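PDB 6SKY: Serine/threonine-protein kinase Tel1, which probably senses DNA damage and activates checkpoint signalling by using ATP to phosphorylate serine or threonine residues that precede glutamine. Local coordinates for residues D2012-L2026 and S2034-Q2048. Residues are numbered along the deposited sequence; the frame is centred on the assembly and turned at random.
Sequences DATFTTARKLEIWNL and SWAVTVYKAYQSMYQ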
loop_
_atom_site.group_PDB
_atom_site.type_symbol
_atom_site.label_atom_id
_atom_site.label_comp_id
_atom_site.label_asym_id
_atom_site.label_seq_id
_atom_site.Cartn_x
_atom_site.Cartn_y
_atom_site.Cartn_z
ATOM N N ASP A 2012 10.511 28.729 13.291
ATOM C CA ASP A 2012 10.502 28.297 11.902
ATOM C C ASP A 2012 9.096 27.952 11.450
ATOM O O ASP A 2012 8.686 28.324 10.349
ATOM C CB ASP A 2012 11.428 27.100 11.713
ATOM C CG ASP A 2012 12.872 27.504 11.518
ATOM O OD1 ASP A 2012 13.174 28.707 11.625
ATOM O OD2 ASP A 2012 13.707 26.618 11.248
ATOM N N ALA A 2013 8.336 27.247 12.285
ATOM C CA ALA A 2013 6.983 26.865 11.904
ATOM C C ALA A 2013 6.090 28.083 11.751
ATOM O O ALA A 2013 5.350 28.200 10.770
ATOM C CB ALA A 2013 6.403 25.904 12.933
ATOM N N THR A 2014 6.155 29.004 12.709
ATOM C CA THR A 2014 5.354 30.218 12.639
ATOM C C THR A 2014 5.584 30.958 11.334
ATOM O O THR A 2014 4.635 31.284 10.614
ATOM C CB THR A 2014 5.677 31.125 13.819
ATOM O OG1 THR A 2014 5.464 30.412 15.039
ATOM C CG2 THR A 2014 4.800 32.340 13.799
ATOM N N PHE A 2015 6.846 31.209 10.991
ATOM C CA PHE A 2015 7.093 32.061 9.836
ATOM C C PHE A 2015 7.030 31.318 8.510
ATOM O O PHE A 2015 6.667 31.925 7.497
ATOM C CB PHE A 2015 8.413 32.787 10.031
ATOM C CG PHE A 2015 8.340 33.819 11.097
ATOM C CD1 PHE A 2015 7.949 35.098 10.804
ATOM C CD2 PHE A 2015 8.586 33.495 12.406
ATOM C CE1 PHE A 2015 7.844 36.033 11.783
ATOM C CE2 PHE A 2015 8.481 34.432 13.384
ATOM C CZ PHE A 2015 8.108 35.697 13.071
ATOM N N THR A 2016 7.272 30.008 8.498
ATOM C CA THR A 2016 7.007 29.219 7.304
ATOM C C THR A 2016 5.523 29.194 6.988
ATOM O O THR A 2016 5.121 29.372 5.834
ATOM C CB THR A 2016 7.532 27.803 7.490
ATOM O OG1 THR A 2016 8.935 27.845 7.745
ATOM C CG2 THR A 2016 7.298 27.000 6.253
ATOM N N THR A 2017 4.689 28.978 8.006
ATOM C CA THR A 2017 3.249 28.957 7.798
ATOM C C THR A 2017 2.730 30.320 7.381
ATOM O O THR A 2017 1.851 30.419 6.520
ATOM C CB THR A 2017 2.564 28.491 9.072
ATOM O OG1 THR A 2017 3.094 27.222 9.456
ATOM C CG2 THR A 2017 1.094 28.357 8.859
ATOM N N ALA A 2018 3.261 31.386 7.976
ATOM C CA ALA A 2018 2.835 32.723 7.594
ATOM C C ALA A 2018 3.201 33.031 6.154
ATOM O O ALA A 2018 2.447 33.705 5.452
ATOM C CB ALA A 2018 3.452 33.750 8.531
ATOM N N ARG A 2019 4.358 32.553 5.692
ATOM C CA ARG A 2019 4.738 32.802 4.307
ATOM C C ARG A 2019 3.918 31.964 3.337
ATOM O O ARG A 2019 3.575 32.429 2.248
ATOM C CB ARG A 2019 6.219 32.530 4.118
ATOM C CG ARG A 2019 6.694 32.809 2.729
ATOM C CD ARG A 2019 8.133 32.431 2.544
ATOM N NE ARG A 2019 8.410 31.058 2.931
ATOM C CZ ARG A 2019 8.086 30.001 2.205
ATOM N NH1 ARG A 2019 8.380 28.791 2.635
ATOM N NH2 ARG A 2019 7.451 30.153 1.065
ATOM N N LYS A 2020 3.602 30.723 3.703
ATOM C CA LYS A 2020 2.823 29.876 2.809
ATOM C C LYS A 2020 1.386 30.358 2.687
ATOM O O LYS A 2020 0.815 30.333 1.595
ATOM C CB LYS A 2020 2.854 28.435 3.292
ATOM C CG LYS A 2020 4.149 27.741 3.030
ATOM C CD LYS A 2020 4.144 26.379 3.654
ATOM C CE LYS A 2020 5.424 25.650 3.355
ATOM N NZ LYS A 2020 5.617 25.542 1.896
ATOM N N LEU A 2021 0.775 30.781 3.788
ATOM C CA LEU A 2021 -0.581 31.305 3.716
ATOM C C LEU A 2021 -0.631 32.770 3.325
ATOM O O LEU A 2021 -1.727 33.295 3.122
ATOM C CB LEU A 2021 -1.291 31.118 5.051
ATOM C CG LEU A 2021 -1.557 29.670 5.427
ATOM C CD1 LEU A 2021 -2.106 29.587 6.821
ATOM C CD2 LEU A 2021 -2.509 29.059 4.442
ATOM N N GLU A 2022 0.518 33.432 3.227
ATOM C CA GLU A 2022 0.623 34.842 2.862
ATOM C C GLU A 2022 -0.074 35.739 3.880
ATOM O O GLU A 2022 -1.003 36.477 3.571
ATOM C CB GLU A 2022 0.089 35.072 1.455
ATOM C CG GLU A 2022 0.876 34.329 0.423
ATOM C CD GLU A 2022 0.544 34.763 -0.970
ATOM O OE1 GLU A 2022 -0.499 35.417 -1.145
ATOM O OE2 GLU A 2022 1.328 34.459 -1.892
ATOM N N ILE A 2023 0.411 35.662 5.109
ATOM C CA ILE A 2023 -0.037 36.489 6.220
ATOM C C ILE A 2023 1.102 37.449 6.516
ATOM O O ILE A 2023 2.036 37.112 7.245
ATOM C CB ILE A 2023 -0.386 35.647 7.447
ATOM C CG1 ILE A 2023 -1.530 34.698 7.130
ATOM C CG2 ILE A 2023 -0.729 36.523 8.612
ATOM C CD1 ILE A 2023 -1.658 33.593 8.122
ATOM N N TRP A 2024 1.038 38.649 5.954
ATOM C CA TRP A 2024 2.189 39.533 5.914
ATOM C C TRP A 2024 2.201 40.561 7.031
ATOM O O TRP A 2024 2.844 41.602 6.889
ATOM C CB TRP A 2024 2.253 40.236 4.566
ATOM C CG TRP A 2024 2.367 39.332 3.394
ATOM C CD1 TRP A 2024 1.575 39.326 2.298
ATOM C CD2 TRP A 2024 3.342 38.309 3.190
ATOM N NE1 TRP A 2024 1.986 38.365 1.424
ATOM C CE2 TRP A 2024 3.073 37.725 1.952
ATOM C CE3 TRP A 2024 4.413 37.828 3.939
ATOM C CZ2 TRP A 2024 3.827 36.690 1.448
ATOM C CZ3 TRP A 2024 5.152 36.811 3.437
ATOM C CH2 TRP A 2024 4.863 36.250 2.205
ATOM N N ASN A 2025 1.533 40.296 8.146
ATOM C CA ASN A 2025 1.445 41.264 9.230
ATOM C C ASN A 2025 1.962 40.701 10.545
ATOM O O ASN A 2025 1.524 41.114 11.612
ATOM C CB ASN A 2025 0.015 41.769 9.394
ATOM C CG ASN A 2025 -0.968 40.665 9.694
ATOM O OD1 ASN A 2025 -0.772 39.867 10.604
ATOM N ND2 ASN A 2025 -2.042 40.616 8.927
ATOM N N LEU A 2026 2.868 39.762 10.486
ATOM C CA LEU A 2026 3.474 39.326 11.727
ATOM C C LEU A 2026 4.630 40.249 12.088
ATOM O O LEU A 2026 5.382 40.683 11.216
ATOM C CB LEU A 2026 3.989 37.900 11.615
ATOM C CG LEU A 2026 3.065 36.708 11.382
ATOM C CD1 LEU A 2026 3.528 35.549 12.228
ATOM C CD2 LEU A 2026 1.631 37.033 11.676
ATOM N N SER A 2034 17.138 32.433 12.458
ATOM C CA SER A 2034 16.234 31.561 11.729
ATOM C C SER A 2034 16.192 31.974 10.268
ATOM O O SER A 2034 16.143 33.162 9.954
ATOM C CB SER A 2034 14.839 31.619 12.339
ATOM O OG SER A 2034 14.020 30.593 11.831
ATOM N N TRP A 2035 16.234 30.990 9.371
ATOM C CA TRP A 2035 16.155 31.299 7.951
ATOM C C TRP A 2035 14.748 31.711 7.554
ATOM O O TRP A 2035 14.569 32.535 6.645
ATOM C CB TRP A 2035 16.612 30.098 7.129
ATOM C CG TRP A 2035 15.646 28.985 7.140
ATOM C CD1 TRP A 2035 15.579 27.975 8.037
ATOM C CD2 TRP A 2035 14.588 28.770 6.210
ATOM N NE1 TRP A 2035 14.544 27.139 7.726
ATOM C CE2 TRP A 2035 13.919 27.609 6.607
ATOM C CE3 TRP A 2035 14.139 29.451 5.082
ATOM C CZ2 TRP A 2035 12.829 27.114 5.919
ATOM C CZ3 TRP A 2035 13.064 28.959 4.405
ATOM C CH2 TRP A 2035 12.419 27.803 4.819
ATOM N N ALA A 2036 13.744 31.160 8.236
ATOM C CA ALA A 2036 12.359 31.462 7.918
ATOM C C ALA A 2036 12.041 32.917 8.193
ATOM O O ALA A 2036 11.311 33.548 7.430
ATOM C CB ALA A 2036 11.442 30.547 8.715
ATOM N N VAL A 2037 12.618 33.477 9.253
ATOM C CA VAL A 2037 12.390 34.879 9.579
ATOM C C VAL A 2037 13.035 35.787 8.544
ATOM O O VAL A 2037 12.456 36.797 8.142
ATOM C CB VAL A 2037 12.903 35.174 10.994
ATOM C CG1 VAL A 2037 12.610 36.590 11.365
ATOM C CG2 VAL A 2037 12.261 34.238 11.974
ATOM N N THR A 2038 14.236 35.438 8.087
ATOM C CA THR A 2038 14.920 36.214 7.061
ATOM C C THR A 2038 14.111 36.262 5.776
ATOM O O THR A 2038 13.849 37.338 5.214
ATOM C CB THR A 2038 16.288 35.596 6.798
ATOM O OG1 THR A 2038 17.092 35.687 7.974
ATOM C CG2 THR A 2038 16.985 36.300 5.673
ATOM N N VAL A 2039 13.714 35.091 5.291
ATOM C CA VAL A 2039 12.949 35.014 4.056
ATOM C C VAL A 2039 11.602 35.713 4.216
ATOM O O VAL A 2039 11.136 36.422 3.312
ATOM C CB VAL A 2039 12.812 33.537 3.653
ATOM C CG1 VAL A 2039 11.613 33.318 2.824
ATOM C CG2 VAL A 2039 14.040 33.107 2.909
ATOM N N TYR A 2040 10.977 35.559 5.384
ATOM C CA TYR A 2040 9.703 36.205 5.643
ATOM C C TYR A 2040 9.827 37.714 5.611
ATOM O O TYR A 2040 8.956 38.395 5.076
ATOM C CB TYR A 2040 9.164 35.761 6.993
ATOM C CG TYR A 2040 7.824 36.350 7.306
ATOM C CD1 TYR A 2040 6.696 35.901 6.663
ATOM C CD2 TYR A 2040 7.686 37.355 8.239
ATOM C CE1 TYR A 2040 5.481 36.430 6.932
ATOM C CE2 TYR A 2040 6.466 37.888 8.514
ATOM C CZ TYR A 2040 5.368 37.420 7.854
ATOM O OH TYR A 2040 4.137 37.939 8.118
ATOM N N LYS A 2041 10.884 38.261 6.210
ATOM C CA LYS A 2041 11.048 39.707 6.213
ATOM C C LYS A 2041 11.251 40.236 4.809
ATOM O O LYS A 2041 10.720 41.293 4.462
ATOM C CB LYS A 2041 12.209 40.111 7.108
ATOM C CG LYS A 2041 11.949 39.855 8.562
ATOM C CD LYS A 2041 12.675 40.842 9.426
ATOM C CE LYS A 2041 14.159 40.626 9.382
ATOM N NZ LYS A 2041 14.569 39.546 10.304
ATOM N N ALA A 2042 11.990 39.506 3.976
ATOM C CA ALA A 2042 12.131 39.928 2.585
ATOM C C ALA A 2042 10.785 39.964 1.865
ATOM O O ALA A 2042 10.457 40.943 1.185
ATOM C CB ALA A 2042 13.105 39.014 1.854
ATOM N N TYR A 2043 9.977 38.912 2.007
ATOM C CA TYR A 2043 8.700 38.904 1.288
ATOM C C TYR A 2043 7.706 39.901 1.868
ATOM O O TYR A 2043 6.912 40.488 1.125
ATOM C CB TYR A 2043 8.085 37.508 1.277
ATOM C CG TYR A 2043 8.827 36.560 0.394
ATOM C CD1 TYR A 2043 8.947 36.801 -0.952
ATOM C CD2 TYR A 2043 9.416 35.431 0.908
ATOM C CE1 TYR A 2043 9.636 35.946 -1.753
ATOM C CE2 TYR A 2043 10.100 34.572 0.110
ATOM C CZ TYR A 2043 10.212 34.833 -1.212
ATOM O OH TYR A 2043 10.903 33.962 -2.005
ATOM N N GLN A 2044 7.725 40.097 3.181
ATOM C CA GLN A 2044 6.883 41.108 3.803
ATOM C C GLN A 2044 7.232 42.493 3.288
ATOM O O GLN A 2044 6.352 43.263 2.896
ATOM C CB GLN A 2044 7.041 41.037 5.313
ATOM C CG GLN A 2044 6.274 42.070 6.060
ATOM C CD GLN A 2044 6.426 41.914 7.539
ATOM O OE1 GLN A 2044 7.529 41.858 8.054
ATOM N NE2 GLN A 2044 5.314 41.835 8.236
ATOM N N SER A 2045 8.519 42.831 3.278
ATOM C CA SER A 2045 8.936 44.093 2.692
ATOM C C SER A 2045 8.493 44.205 1.249
ATOM O O SER A 2045 8.172 45.296 0.780
ATOM C CB SER A 2045 10.443 44.237 2.780
ATOM O OG SER A 2045 10.878 45.210 1.861
ATOM N N MET A 2046 8.492 43.094 0.518
ATOM C CA MET A 2046 7.986 43.125 -0.850
ATOM C C MET A 2046 6.501 43.444 -0.887
ATOM O O MET A 2046 6.017 44.052 -1.845
ATOM C CB MET A 2046 8.262 41.792 -1.532
ATOM C CG MET A 2046 8.052 41.790 -3.013
ATOM S SD MET A 2046 8.326 40.159 -3.690
ATOM C CE MET A 2046 8.034 40.483 -5.417
ATOM N N TYR A 2047 5.764 43.051 0.145
ATOM C CA TYR A 2047 4.338 43.347 0.208
ATOM C C TYR A 2047 4.084 44.795 0.611
ATOM O O TYR A 2047 3.252 45.478 0.006
ATOM C CB TYR A 2047 3.667 42.389 1.187
ATOM C CG TYR A 2047 2.187 42.581 1.355
ATOM C CD1 TYR A 2047 1.310 42.261 0.337
ATOM C CD2 TYR A 2047 1.663 43.048 2.546
ATOM C CE1 TYR A 2047 -0.036 42.424 0.491
ATOM C CE2 TYR A 2047 0.318 43.212 2.709
ATOM C CZ TYR A 2047 -0.526 42.900 1.678
ATOM O OH TYR A 2047 -1.877 43.062 1.837
ATOM N N GLN A 2048 4.788 45.272 1.636
ATOM C CA GLN A 2048 4.585 46.607 2.196
ATOM C C GLN A 2048 5.635 47.582 1.666
ATOM O O GLN A 2048 6.482 48.078 2.403
ATOM C CB GLN A 2048 4.640 46.549 3.714
ATOM C CG GLN A 2048 3.888 45.407 4.312
ATOM C CD GLN A 2048 4.122 45.289 5.789
ATOM O OE1 GLN A 2048 5.130 45.761 6.303
ATOM N NE2 GLN A 2048 3.192 44.659 6.487
#
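The amide nitrogen NE2 of Q2044 serves two backbone carbonyls at once, donating to W2024 O at 2.8 Å and to L2026 O at 3.2 Å. The first acceptor lies almost in the amide plane, although NE2 stands above the W2024 carbonyl plane. One turn earlier, Y2040 does similar work: with its CG anti to the backbone N (chi1 -178°), the ring reaches across so that OH accepts from L2026 N (3.2 Å) and donates to I2023 O, at the ring edge, in a bond modelled very short and so of doubtful length. A phenylalanine in place of Y2040 would probably leave L2026 N, and the I2023 carbonyl, without their hydroxyl partner and let the chain at 2023-2026 shift. Along the ring of Y2040, the edge of F2015 meets its face in an offset edge-to-face contact, centroids 5.2 Å apart, while V2037 CG2 sits over one F2015 face. W2024 CE3 lies 3.5 Å from Y2040 CE1; farther along, Y2047 CB makes a CH-pi contact with the five-membered ring of W2024. The rings form an aromatic cluster beside a Schellman motif, with E2022 at positive phi, that ends helix 2011-2021. Two helices only 30° from parallel, joined by a returning loop pinned by side chains, here form part of the alpha-solenoid FAT domain.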